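Local coordinates for glycosyl hydrolase family 2, TIM barrel domain protein (Faecalibacterium prausnitzii A2-165, PDB 6ED2) that acts as a beta-glucuronidase of glycosyl hydrolase family 2, probably releasing glucuronic acid from beta-D-glucuronide conjugates in the gut, at residues N162-T167 with P186-Y191; K414-A419 with S437-P442; A224-T229 with V240-G245; L259-A264 with I295-F300. All coordinates share one frame; numbering follows the deposited sequence.

Interaction 1: residues N162-T167 with P186-Y191; sequences NELSET and PYFDFY
Glu166 and Tyr187 cross obliquely, a carboxylate oxygen lying at the edge of the phenol ring, in its plane. Tyr187 OH donates to Glu166 OE2 over 2.6 Å, and the oxygen receives it on its anti lone pair, the one turned away from OE1. The carboxylate plane is tilted 62° from the ring. With CG anti to its own carbonyl carbon (chi1 -57°) and the chain extended beyond it, Glu166 stretches across to the hydroxyl, its CG lying 3.9 Å from Tyr187 CE2. Both segments belong to the sugar-binding domain, the beta-sandwich of family 2 enzymes; the first follows strand 152-161, the second runs on from the end of strand 182-186. The second carboxylate oxygen, OE1, makes a salt bridge with Lys406, so Glu166 also ties this domain to the TIM-barrel part of the chain. Beside the polar pair, Leu164 sends a single methyl into the other segment: Leu164 CD1 lies 3.7 Å from Pro186 CA and 3.8 Å from Phe188 CZ, approaching the phenyl ring obliquely. That ring is itself layered, with Pro186 CB 3.3 Å above the plane over its centre, while Phe188 CD1 sits over the centre of the Phe190 ring.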
loop_
_atom_site.group_PDB
_atom_site.type_symbol
_atom_site.label_atom_id
_atom_site.label_comp_id
_atom_site.label_asym_id
_atom_site.label_seq_id
_atom_site.Cartn_x
_atom_site.Cartn_y
_atom_site.Cartn_z
ATOM N N ASN A 162 20.525 22.385 18.220
ATOM C CA ASN A 162 19.110 22.029 18.133
ATOM C C ASN A 162 18.578 21.423 19.427
ATOM O O ASN A 162 17.544 20.740 19.411
ATOM C CB ASN A 162 18.870 21.075 16.962
ATOM C CG ASN A 162 19.556 19.740 17.150
ATOM O OD1 ASN A 162 20.381 19.575 18.049
ATOM N ND2 ASN A 162 19.225 18.772 16.290
ATOM N N GLU A 163 19.267 21.645 20.541
ATOM C CA GLU A 163 18.792 21.135 21.817
ATOM C C GLU A 163 17.519 21.859 22.237
ATOM O O GLU A 163 17.306 23.032 21.920
ATOM C CB GLU A 163 19.873 21.277 22.886
ATOM C CG GLU A 163 21.004 20.312 22.673
ATOM C CD GLU A 163 22.201 20.555 23.587
ATOM O OE1 GLU A 163 23.198 21.137 23.123
ATOM O OE2 GLU A 163 22.164 20.122 24.751
ATOM N N LEU A 164 16.656 21.122 22.926
ATOM C CA LEU A 164 15.383 21.622 23.410
ATOM C C LEU A 164 15.437 21.904 24.911
ATOM O O LEU A 164 16.138 21.229 25.667
ATOM C CB LEU A 164 14.284 20.608 23.109
ATOM C CG LEU A 164 14.038 20.348 21.618
ATOM C CD1 LEU A 164 12.929 19.322 21.449
ATOM C CD2 LEU A 164 13.713 21.653 20.880
ATOM N N SER A 165 14.672 22.906 25.340
ATOM C CA SER A 165 14.545 23.222 26.762
ATOM C C SER A 165 13.152 23.781 27.011
ATOM O O SER A 165 12.359 23.965 26.082
ATOM C CB SER A 165 15.608 24.226 27.218
ATOM O OG SER A 165 15.215 25.527 26.805
ATOM N N GLU A 166 12.867 24.069 28.283
ATOM C CA GLU A 166 11.590 24.623 28.699
ATOM C C GLU A 166 11.566 26.150 28.662
ATOM O O GLU A 166 10.567 26.751 29.076
ATOM C CB GLU A 166 11.236 24.127 30.105
ATOM C CG GLU A 166 11.201 22.611 30.203
ATOM C CD GLU A 166 10.674 22.102 31.540
ATOM O OE1 GLU A 166 10.657 22.882 32.520
ATOM O OE2 GLU A 166 10.244 20.925 31.595
ATOM N N THR A 167 12.632 26.792 28.179
ATOM C CA THR A 167 12.652 28.247 28.079
ATOM C C THR A 167 12.673 28.741 26.635
ATOM O O THR A 167 12.872 29.940 26.409
ATOM C CB THR A 167 13.846 28.823 28.852
ATOM O OG1 THR A 167 15.042 28.128 28.487
ATOM C CG2 THR A 167 13.631 28.674 30.346
ATOM N N PRO A 186 10.869 16.224 22.451
ATOM C CA PRO A 186 9.966 17.372 22.318
ATOM C C PRO A 186 8.729 17.217 23.182
ATOM O O PRO A 186 8.264 16.107 23.430
ATOM C CB PRO A 186 9.586 17.360 20.832
ATOM C CG PRO A 186 10.555 16.437 20.161
ATOM C CD PRO A 186 10.960 15.439 21.206
ATOM N N TYR A 187 8.190 18.356 23.634
ATOM C CA TYR A 187 6.836 18.387 24.170
ATOM C C TYR A 187 5.825 18.639 23.077
ATOM O O TYR A 187 4.665 18.948 23.379
ATOM C CB TYR A 187 6.671 19.467 25.253
ATOM C CG TYR A 187 7.582 19.340 26.452
ATOM C CD1 TYR A 187 8.270 18.152 26.721
ATOM C CD2 TYR A 187 7.762 20.420 27.319
ATOM C CE1 TYR A 187 9.110 18.050 27.818
ATOM C CE2 TYR A 187 8.593 20.332 28.402
ATOM C CZ TYR A 187 9.265 19.151 28.655
ATOM O OH TYR A 187 10.087 19.072 29.742
ATOM N N PHE A 188 6.252 18.541 21.817
ATOM C CA PHE A 188 5.404 18.831 20.675
ATOM C C PHE A 188 5.379 17.633 19.740
ATOM O O PHE A 188 6.210 16.728 19.810
ATOM C CB PHE A 188 5.856 20.094 19.924
ATOM C CG PHE A 188 7.329 20.159 19.667
ATOM C CD1 PHE A 188 7.877 19.582 18.519
ATOM C CD2 PHE A 188 8.172 20.805 20.563
ATOM C CE1 PHE A 188 9.257 19.654 18.262
ATOM C CE2 PHE A 188 9.548 20.876 20.339
ATOM C CZ PHE A 188 10.096 20.302 19.183
ATOM N N ASP A 189 4.368 17.557 18.881
ATOM C CA ASP A 189 4.191 16.311 18.130
ATOM C C ASP A 189 5.200 16.166 16.988
ATOM O O ASP A 189 5.605 15.044 16.679
ATOM C CB ASP A 189 2.750 16.216 17.597
ATOM C CG ASP A 189 2.385 14.821 17.071
ATOM O OD1 ASP A 189 1.291 14.669 16.471
ATOM O OD2 ASP A 189 3.182 13.878 17.250
ATOM N N PHE A 190 5.670 17.264 16.399
ATOM C CA PHE A 190 6.389 17.206 15.133
ATOM C C PHE A 190 7.877 16.925 15.338
ATOM O O PHE A 190 8.438 17.178 16.408
ATOM C CB PHE A 190 6.171 18.500 14.321
ATOM C CG PHE A 190 6.434 19.783 15.088
ATOM C CD1 PHE A 190 7.635 20.478 14.918
ATOM C CD2 PHE A 190 5.467 20.325 15.922
ATOM C CE1 PHE A 190 7.880 21.676 15.590
ATOM C CE2 PHE A 190 5.701 21.527 16.598
ATOM C CZ PHE A 190 6.917 22.204 16.425
ATOM N N TYR A 191 8.504 16.354 14.309
ATOM C CA TYR A 191 9.903 15.968 14.407
ATOM C C TYR A 191 10.800 17.198 14.588
ATOM O O TYR A 191 10.549 18.269 14.027
ATOM C CB TYR A 191 10.331 15.179 13.166
ATOM C CG TYR A 191 11.654 14.451 13.351
ATOM C CD1 TYR A 191 11.690 13.163 13.870
ATOM C CD2 TYR A 191 12.872 15.068 13.037
ATOM C CE1 TYR A 191 12.898 12.492 14.063
ATOM C CE2 TYR A 191 14.090 14.404 13.233
ATOM C CZ TYR A 191 14.086 13.120 13.752
ATOM O OH TYR A 191 15.277 12.447 13.953
#

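Interaction 2: residues K414-A419 with S437-P442; sequences KNHKAA and SLLNEP
The imidazole of His416 meets strand 433-440 with its edge rather than with either face. Near the ring plane lie Leu438 O, beside NE2, and Leu439 CG, 3.8 Å from His416 CE1; the leucine side chain crosses the histidine at about a right angle. His416 NE2 donates to Leu438 O over 2.7 Å, but the bond is weak, as the N-H...O angle is only 128°. Leu438 O lies off to the CE1 side, 3.1 Å from His416 CE1. The histidine reaches this position with CG anti to the backbone N (chi1 -164°), projecting from helix 409-427 toward the strand. The two elements belong to the TIM barrel: the helix packs outside the parallel strands and joins strand 373-377 to strand 433-440 in a beta-alpha-beta crossover. Past the contact the strand leads to Asn440 and Glu441, at the carboxy-terminal end of the barrel strands, where such enzymes place their active sites. On the other nitrogen, ND1 is hydrogen-bonded to Tyr452 OH. A phenylalanine at His416 would probably leave both Leu438 O and Tyr452 OH without this partner in a buried setting. Held at both nitrogens, on one side only by a weak bond, the ring is probably restrained in its rotation. NE2 must carry a proton to donate; if Tyr452 OH donates to ND1, the imidazole would be neutral.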
loop_
_atom_site.group_PDB
_atom_site.type_symbol
_atom_site.label_atom_id
_atom_site.label_comp_id
_atom_site.label_asym_id
_atom_site.label_seq_id
_atom_site.Cartn_x
_atom_site.Cartn_y
_atom_site.Cartn_z
ATOM N N LYS A 414 10.287 35.941 28.004
ATOM C CA LYS A 414 11.206 36.823 27.286
ATOM C C LYS A 414 11.420 36.349 25.848
ATOM O O LYS A 414 11.330 37.141 24.901
ATOM C CB LYS A 414 12.537 36.910 28.038
ATOM C CG LYS A 414 13.488 37.995 27.533
ATOM C CD LYS A 414 14.662 38.206 28.501
ATOM C CE LYS A 414 15.655 39.254 27.991
ATOM N NZ LYS A 414 16.521 38.705 26.904
ATOM N N ASN A 415 11.697 35.052 25.665
ATOM C CA ASN A 415 11.860 34.501 24.319
ATOM C C ASN A 415 10.555 34.554 23.537
ATOM O O ASN A 415 10.561 34.801 22.325
ATOM C CB ASN A 415 12.391 33.067 24.403
ATOM C CG ASN A 415 13.826 33.015 24.914
ATOM O OD1 ASN A 415 14.564 33.989 24.795
ATOM N ND2 ASN A 415 14.217 31.891 25.505
ATOM N N HIS A 416 9.425 34.347 24.215
ATOM C CA HIS A 416 8.132 34.414 23.541
ATOM C C HIS A 416 7.852 35.825 23.034
ATOM O O HIS A 416 7.395 36.013 21.900
ATOM C CB HIS A 416 7.048 33.931 24.506
ATOM C CG HIS A 416 5.749 33.579 23.857
ATOM N ND1 HIS A 416 4.826 32.748 24.461
ATOM C CD2 HIS A 416 5.195 33.964 22.681
ATOM C CE1 HIS A 416 3.760 32.640 23.686
ATOM N NE2 HIS A 416 3.959 33.364 22.597
ATOM N N LYS A 417 8.160 36.835 23.850
ATOM C CA LYS A 417 7.970 38.217 23.424
ATOM C C LYS A 417 8.843 38.553 22.218
ATOM O O LYS A 417 8.394 39.231 21.287
ATOM C CB LYS A 417 8.279 39.161 24.585
ATOM C CG LYS A 417 7.164 39.274 25.602
ATOM C CD LYS A 417 7.643 40.019 26.844
ATOM C CE LYS A 417 6.462 40.559 27.649
ATOM N NZ LYS A 417 6.879 41.190 28.943
ATOM N N ALA A 418 10.094 38.093 22.225
ATOM C CA ALA A 418 11.008 38.354 21.111
ATOM C C ALA A 418 10.507 37.716 19.820
ATOM O O ALA A 418 10.451 38.366 18.770
ATOM C CB ALA A 418 12.400 37.826 21.457
ATOM N N ALA A 419 10.141 36.431 19.886
ATOM C CA ALA A 419 9.579 35.750 18.728
ATOM C C ALA A 419 8.340 36.467 18.212
ATOM O O ALA A 419 8.189 36.675 16.999
ATOM C CB ALA A 419 9.257 34.298 19.093
ATOM N N SER A 437 -1.746 34.047 15.995
ATOM C CA SER A 437 -1.972 32.993 16.972
ATOM C C SER A 437 -0.773 32.967 17.905
ATOM O O SER A 437 0.355 32.778 17.452
ATOM C CB SER A 437 -2.185 31.642 16.288
ATOM O OG SER A 437 -2.135 30.605 17.251
ATOM N N LEU A 438 -1.011 33.159 19.203
ATOM C CA LEU A 438 0.080 33.466 20.122
ATOM C C LEU A 438 0.618 32.247 20.857
ATOM O O LEU A 438 1.731 32.311 21.394
ATOM C CB LEU A 438 -0.378 34.513 21.144
ATOM C CG LEU A 438 -0.288 36.008 20.798
ATOM C CD1 LEU A 438 -0.722 36.326 19.409
ATOM C CD2 LEU A 438 -1.104 36.836 21.774
ATOM N N LEU A 439 -0.146 31.154 20.906
ATOM C CA LEU A 439 0.257 29.908 21.547
ATOM C C LEU A 439 -0.515 28.778 20.890
ATOM O O LEU A 439 -1.631 28.984 20.402
ATOM C CB LEU A 439 -0.013 29.887 23.064
ATOM C CG LEU A 439 0.379 31.040 23.994
ATOM C CD1 LEU A 439 -0.773 32.001 24.134
ATOM C CD2 LEU A 439 0.804 30.515 25.359
ATOM N N ASN A 440 0.091 27.588 20.847
ATOM C CA ASN A 440 -0.612 26.387 20.395
ATOM C C ASN A 440 -0.722 25.423 21.565
ATOM O O ASN A 440 0.291 24.898 22.045
ATOM C CB ASN A 440 0.071 25.697 19.211
ATOM C CG ASN A 440 -0.731 24.476 18.717
ATOM O OD1 ASN A 440 -1.758 24.614 18.039
ATOM N ND2 ASN A 440 -0.275 23.283 19.081
ATOM N N GLU A 441 -1.950 25.187 22.005
ATOM C CA GLU A 441 -2.253 24.220 23.053
ATOM C C GLU A 441 -1.423 24.427 24.326
ATOM O O GLU A 441 -0.771 23.498 24.807
ATOM C CB GLU A 441 -2.065 22.805 22.526
ATOM C CG GLU A 441 -3.038 22.427 21.434
ATOM C CD GLU A 441 -2.915 20.973 21.031
ATOM O OE1 GLU A 441 -1.897 20.336 21.378
ATOM O OE2 GLU A 441 -3.837 20.461 20.369
ATOM N N PRO A 442 -1.433 25.627 24.899
ATOM C CA PRO A 442 -0.800 25.809 26.205
ATOM C C PRO A 442 -1.690 25.219 27.284
ATOM O O PRO A 442 -2.900 25.062 27.110
ATOM C CB PRO A 442 -0.696 27.333 26.342
ATOM C CG PRO A 442 -1.874 27.826 25.596
ATOM C CD PRO A 442 -2.137 26.849 24.464
#

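Interaction 3: residues A224-T229 with V240-G245; sequences AEIDYT and VELYDG
Tyr228 CG stands between its backbone N and carbonyl carbon (chi1 72°), which holds the ring up from its strand toward Val240. The valine answers with CG2, placed beside its own backbone N by a chi1 of -177°. Val240 CG2 lies over one face of the Tyr228 ring, 4.0 Å from its centroid and 27° off the ring normal, a CH-pi contact shifted toward the rim; the nearest ring atom is Tyr228 CE1, 3.6 Å from Val240 CG2. Further along, Ile226 and Leu242 reach toward each other tip to tip, Ile226 CD1 to Leu242 CD2 at 3.7 Å. These four residues join the two sheets of the immunoglobulin-like sandwich that family 2 enzymes carry before the barrel: strand 223-232 belongs to the three-stranded sheet, strand 238-244 to the four-stranded one. Val240 and Leu242 point into the core, and Glu241, between them, belongs with Thr239 to a magnesium site. Replacing Tyr228 with an alanine is likely to open a gap beneath Val240 CG2 and leave Gly254 O and Ser252 OG without the hydroxyl. The interface is therefore held by dispersion between methyls and a ring face, while the one buried polar tip, Tyr228 OH, is satisfied by two hydrogen bonds.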
loop_
_atom_site.group_PDB
_atom_site.type_symbol
_atom_site.label_atom_id
_atom_site.label_comp_id
_atom_site.label_asym_id
_atom_site.label_seq_id
_atom_site.Cartn_x
_atom_site.Cartn_y
_atom_site.Cartn_z
ATOM N N ALA A 224 -9.400 54.097 -1.772
ATOM C CA ALA A 224 -8.816 53.646 -0.526
ATOM C C ALA A 224 -7.693 54.585 -0.135
ATOM O O ALA A 224 -7.189 55.362 -0.950
ATOM C CB ALA A 224 -8.300 52.209 -0.642
ATOM N N GLU A 225 -7.313 54.505 1.129
ATOM C CA GLU A 225 -6.190 55.255 1.663
ATOM C C GLU A 225 -5.286 54.317 2.446
ATOM O O GLU A 225 -5.762 53.436 3.163
ATOM C CB GLU A 225 -6.657 56.399 2.573
ATOM C CG GLU A 225 -7.706 57.274 1.929
ATOM C CD GLU A 225 -7.962 58.544 2.701
ATOM O OE1 GLU A 225 -8.359 59.549 2.069
ATOM O OE2 GLU A 225 -7.776 58.529 3.939
ATOM N N ILE A 226 -3.983 54.512 2.297
ATOM C CA ILE A 226 -2.975 53.745 3.006
ATOM C C ILE A 226 -2.191 54.727 3.854
ATOM O O ILE A 226 -1.505 55.599 3.307
ATOM C CB ILE A 226 -2.024 53.002 2.045
ATOM C CG1 ILE A 226 -2.804 52.213 0.983
ATOM C CG2 ILE A 226 -1.091 52.114 2.847
ATOM C CD1 ILE A 226 -1.944 51.742 -0.212
ATOM N N ASP A 227 -2.291 54.594 5.178
ATOM C CA ASP A 227 -1.407 55.313 6.084
ATOM C C ASP A 227 -0.137 54.492 6.258
ATOM O O ASP A 227 -0.194 53.289 6.539
ATOM C CB ASP A 227 -2.054 55.552 7.452
ATOM C CG ASP A 227 -3.334 56.402 7.377
ATOM O OD1 ASP A 227 -3.511 57.191 6.420
ATOM O OD2 ASP A 227 -4.168 56.267 8.298
ATOM N N TYR A 228 1.007 55.145 6.115
ATOM C CA TYR A 228 2.275 54.461 6.175
ATOM C C TYR A 228 3.169 55.156 7.186
ATOM O O TYR A 228 3.022 56.347 7.461
ATOM C CB TYR A 228 2.948 54.425 4.780
ATOM C CG TYR A 228 3.478 55.771 4.322
ATOM C CD1 TYR A 228 4.715 56.225 4.743
ATOM C CD2 TYR A 228 2.747 56.581 3.472
ATOM C CE1 TYR A 228 5.202 57.444 4.346
ATOM C CE2 TYR A 228 3.242 57.819 3.060
ATOM C CZ TYR A 228 4.469 58.239 3.509
ATOM O OH TYR A 228 4.996 59.463 3.126
ATOM N N THR A 229 4.108 54.392 7.730
ATOM C CA THR A 229 5.307 54.947 8.318
ATOM C C THR A 229 6.504 54.297 7.633
ATOM O O THR A 229 6.400 53.188 7.093
ATOM C CB THR A 229 5.356 54.728 9.856
ATOM O OG1 THR A 229 5.628 53.351 10.162
ATOM C CG2 THR A 229 4.030 55.139 10.511
ATOM N N VAL A 240 7.584 57.999 -0.871
ATOM C CA VAL A 240 6.921 56.718 -1.039
ATOM C C VAL A 240 5.993 56.842 -2.236
ATOM O O VAL A 240 5.256 57.824 -2.353
ATOM C CB VAL A 240 6.129 56.313 0.218
ATOM C CG1 VAL A 240 5.520 54.943 0.029
ATOM C CG2 VAL A 240 7.018 56.342 1.452
ATOM N N GLU A 241 6.038 55.860 -3.125
ATOM C CA GLU A 241 5.232 55.865 -4.331
ATOM C C GLU A 241 4.552 54.518 -4.470
ATOM O O GLU A 241 5.069 53.493 -4.020
ATOM C CB GLU A 241 6.083 56.139 -5.582
ATOM C CG GLU A 241 6.795 57.476 -5.580
ATOM C CD GLU A 241 7.872 57.542 -6.644
ATOM O OE1 GLU A 241 8.934 56.909 -6.455
ATOM O OE2 GLU A 241 7.653 58.207 -7.674
ATOM N N LEU A 242 3.390 54.524 -5.111
ATOM C CA LEU A 242 2.630 53.306 -5.344
ATOM C C LEU A 242 2.361 53.200 -6.834
ATOM O O LEU A 242 1.812 54.133 -7.432
ATOM C CB LEU A 242 1.325 53.313 -4.550
ATOM C CG LEU A 242 0.708 51.938 -4.344
ATOM C CD1 LEU A 242 1.625 51.062 -3.503
ATOM C CD2 LEU A 242 -0.670 52.092 -3.703
ATOM N N TYR A 243 2.756 52.073 -7.433
ATOM C CA TYR A 243 2.603 51.851 -8.864
ATOM C C TYR A 243 1.624 50.721 -9.134
ATOM O O TYR A 243 1.655 49.681 -8.465
ATOM C CB TYR A 243 3.945 51.522 -9.524
ATOM C CG TYR A 243 4.815 52.735 -9.703
ATOM C CD1 TYR A 243 5.642 53.166 -8.678
ATOM C CD2 TYR A 243 4.793 53.467 -10.886
ATOM C CE1 TYR A 243 6.442 54.262 -8.827
ATOM C CE2 TYR A 243 5.591 54.592 -11.039
ATOM C CZ TYR A 243 6.414 54.980 -10.002
ATOM O OH TYR A 243 7.227 56.082 -10.111
ATOM N N ASP A 244 0.755 50.946 -10.108
ATOM C CA ASP A 244 -0.065 49.906 -10.719
ATOM C C ASP A 244 0.526 49.658 -12.103
ATOM O O ASP A 244 0.234 50.395 -13.048
ATOM C CB ASP A 244 -1.520 50.338 -10.810
ATOM C CG ASP A 244 -2.423 49.226 -11.291
ATOM O OD1 ASP A 244 -1.924 48.090 -11.421
ATOM O OD2 ASP A 244 -3.624 49.488 -11.534
ATOM N N GLY A 245 1.369 48.643 -12.225
ATOM C CA GLY A 245 2.112 48.515 -13.470
ATOM C C GLY A 245 3.071 49.684 -13.590
ATOM O O GLY A 245 3.818 49.987 -12.648
#

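Interaction 4: residues L259-A264 with I295-F300; sequences LVVKNA and IGIRTF
Ile297 meets Val261 and Ala264 through one methyl, CD1, inside the immunoglobulin-like beta-sandwich of the family 2 enzyme. Ala264 CB is 3.9 Å from Ile297 CD1. Val261 arrives tip to tip, with CG2 at 4.1 Å from Ile297 CD1 and with CB and CG1 scarcely farther. The reach comes from an extended isoleucine: CG1 is anti to the carbonyl carbon (chi1 -59°) and CD1 continues straight out (chi2 -178°), so the side chain points its end at the bend where strand 256-262 finishes. That bend is a type II beta turn from Val261 to Ala264; it folds the chain back so that its first and last residues offer their side chains to the same methyl. In the next shell, Ala224 and Ile226 of strand 223-232 also pack on Ile297, while its backbone is hydrogen-bonded to Trp267. Segment 295-300 is the link between the sandwich and the strands that follow, and the residue after Ile297 anchors it: Arg298 donates from NE to Pro431 O and from NH1 to Gln466 OE1, both in the barrel part of the chain. Within the turn itself the closing bond is weak, Ala264 N lying 3.4 Å from Val261 O.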
loop_
_atom_site.group_PDB
_atom_site.type_symbol
_atom_site.label_atom_id
_atom_site.label_comp_id
_atom_site.label_asym_id
_atom_site.label_seq_id
_atom_site.Cartn_x
_atom_site.Cartn_y
_atom_site.Cartn_z
ATOM N N LEU A 259 -1.209 57.456 1.393
ATOM C CA LEU A 259 -1.318 57.273 -0.049
ATOM C C LEU A 259 -2.797 57.179 -0.391
ATOM O O LEU A 259 -3.510 56.331 0.153
ATOM C CB LEU A 259 -0.555 56.032 -0.519
ATOM C CG LEU A 259 0.923 56.004 -0.107
ATOM C CD1 LEU A 259 1.458 54.593 -0.159
ATOM C CD2 LEU A 259 1.764 56.959 -0.972
ATOM N N VAL A 260 -3.262 58.065 -1.258
ATOM C CA VAL A 260 -4.652 58.075 -1.706
ATOM C C VAL A 260 -4.711 57.342 -3.032
ATOM O O VAL A 260 -4.054 57.751 -3.996
ATOM C CB VAL A 260 -5.182 59.512 -1.843
ATOM C CG1 VAL A 260 -6.623 59.520 -2.310
ATOM C CG2 VAL A 260 -5.044 60.246 -0.517
ATOM N N VAL A 261 -5.492 56.261 -3.095
ATOM C CA VAL A 261 -5.574 55.428 -4.294
ATOM C C VAL A 261 -7.010 55.468 -4.796
ATOM O O VAL A 261 -7.881 54.739 -4.298
ATOM C CB VAL A 261 -5.116 53.988 -4.041
ATOM C CG1 VAL A 261 -5.112 53.208 -5.341
ATOM C CG2 VAL A 261 -3.737 53.968 -3.405
ATOM N N LYS A 262 -7.254 56.290 -5.810
ATOM C CA LYS A 262 -8.592 56.415 -6.371
ATOM C C LYS A 262 -8.957 55.167 -7.169
ATOM O O LYS A 262 -8.138 54.631 -7.922
ATOM C CB LYS A 262 -8.676 57.659 -7.252
ATOM C CG LYS A 262 -10.093 58.085 -7.580
ATOM C CD LYS A 262 -10.096 59.344 -8.439
ATOM C CE LYS A 262 -11.322 59.405 -9.346
ATOM N NZ LYS A 262 -11.228 60.541 -10.310
ATOM N N ASN A 263 -10.193 54.699 -6.993
ATOM C CA ASN A 263 -10.661 53.473 -7.644
ATOM C C ASN A 263 -9.718 52.309 -7.355
ATOM O O ASN A 263 -9.401 51.509 -8.234
ATOM C CB ASN A 263 -10.829 53.677 -9.150
ATOM C CG ASN A 263 -11.765 54.817 -9.477
ATOM O OD1 ASN A 263 -12.902 54.853 -9.002
ATOM N ND2 ASN A 263 -11.297 55.758 -10.289
ATOM N N ALA A 264 -9.236 52.251 -6.116
ATOM C CA ALA A 264 -8.357 51.181 -5.678
ATOM C C ALA A 264 -8.928 49.823 -6.053
ATOM O O ALA A 264 -10.117 49.558 -5.849
ATOM C CB ALA A 264 -8.163 51.264 -4.164
ATOM N N ILE A 295 2.181 45.281 -2.028
ATOM C CA ILE A 295 1.196 45.334 -0.963
ATOM C C ILE A 295 -0.186 45.166 -1.572
ATOM O O ILE A 295 -0.421 45.465 -2.743
ATOM C CB ILE A 295 1.264 46.651 -0.167
ATOM C CG1 ILE A 295 0.934 47.826 -1.083
ATOM C CG2 ILE A 295 2.609 46.821 0.480
ATOM C CD1 ILE A 295 1.157 49.187 -0.424
ATOM N N GLY A 296 -1.106 44.689 -0.756
ATOM C CA GLY A 296 -2.495 44.557 -1.153
ATOM C C GLY A 296 -3.347 45.474 -0.301
ATOM O O GLY A 296 -3.091 45.637 0.894
ATOM N N ILE A 297 -4.345 46.081 -0.928
ATOM C CA ILE A 297 -5.236 47.020 -0.263
ATOM C C ILE A 297 -6.446 46.235 0.229
ATOM O O ILE A 297 -7.304 45.827 -0.561
ATOM C CB ILE A 297 -5.649 48.164 -1.199
ATOM C CG1 ILE A 297 -4.409 48.918 -1.690
ATOM C CG2 ILE A 297 -6.579 49.122 -0.486
ATOM C CD1 ILE A 297 -4.759 50.104 -2.580
ATOM N N ARG A 298 -6.508 46.011 1.536
ATOM C CA ARG A 298 -7.611 45.268 2.122
ATOM C C ARG A 298 -7.699 45.605 3.605
ATOM O O ARG A 298 -6.679 45.847 4.260
ATOM C CB ARG A 298 -7.434 43.755 1.929
ATOM C CG ARG A 298 -6.216 43.178 2.652
ATOM C CD ARG A 298 -6.584 42.602 4.011
ATOM N NE ARG A 298 -5.440 42.131 4.800
ATOM C CZ ARG A 298 -4.764 42.887 5.660
ATOM N NH1 ARG A 298 -5.101 44.164 5.813
ATOM N NH2 ARG A 298 -3.742 42.375 6.350
ATOM N N THR A 299 -8.924 45.574 4.130
ATOM C CA THR A 299 -9.177 45.709 5.559
ATOM C C THR A 299 -9.669 44.386 6.136
ATOM O O THR A 299 -10.353 43.607 5.461
ATOM C CB THR A 299 -10.217 46.791 5.855
ATOM O OG1 THR A 299 -11.495 46.384 5.337
ATOM C CG2 THR A 299 -9.801 48.126 5.250
ATOM N N PHE A 300 -9.312 44.132 7.392
ATOM C CA PHE A 300 -9.773 42.910 8.035
ATOM C C PHE A 300 -9.985 43.151 9.524
ATOM O O PHE A 300 -9.087 43.652 10.204
ATOM C CB PHE A 300 -8.781 41.771 7.813
ATOM C CG PHE A 300 -9.247 40.458 8.355
ATOM C CD1 PHE A 300 -9.977 39.591 7.566
ATOM C CD2 PHE A 300 -8.960 40.091 9.659
ATOM C CE1 PHE A 300 -10.411 38.358 8.071
ATOM C CE2 PHE A 300 -9.390 38.877 10.167
ATOM C CZ PHE A 300 -10.117 38.007 9.366
#

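Overall arrangement
Along the chain the contacts follow the order 1, 3, 4, 2, each closing before the next opens. Interactions 3 and 4 share the immunoglobulin-like sandwich, their centres about 7 Å apart: strands 223-232 and 256-262 are neighbours in one sheet, paired through Ile226 O to Leu259 N and Ala224 O to Val261 N, and Leu242 packs on Val261. Interaction 1, in the sugar-binding domain, lies about 42 Å from interaction 3 between centres, across the chain's centre. The barrel contact, interaction 2, has its centre about 14 Å from that of interaction 1 and touches it where Asn415 ND2 meets Thr167 O, probably a hydrogen bond. The barrel thus meets the sugar-binding domain at interaction 2, while the sandwich runs directly into it through segment 295-300.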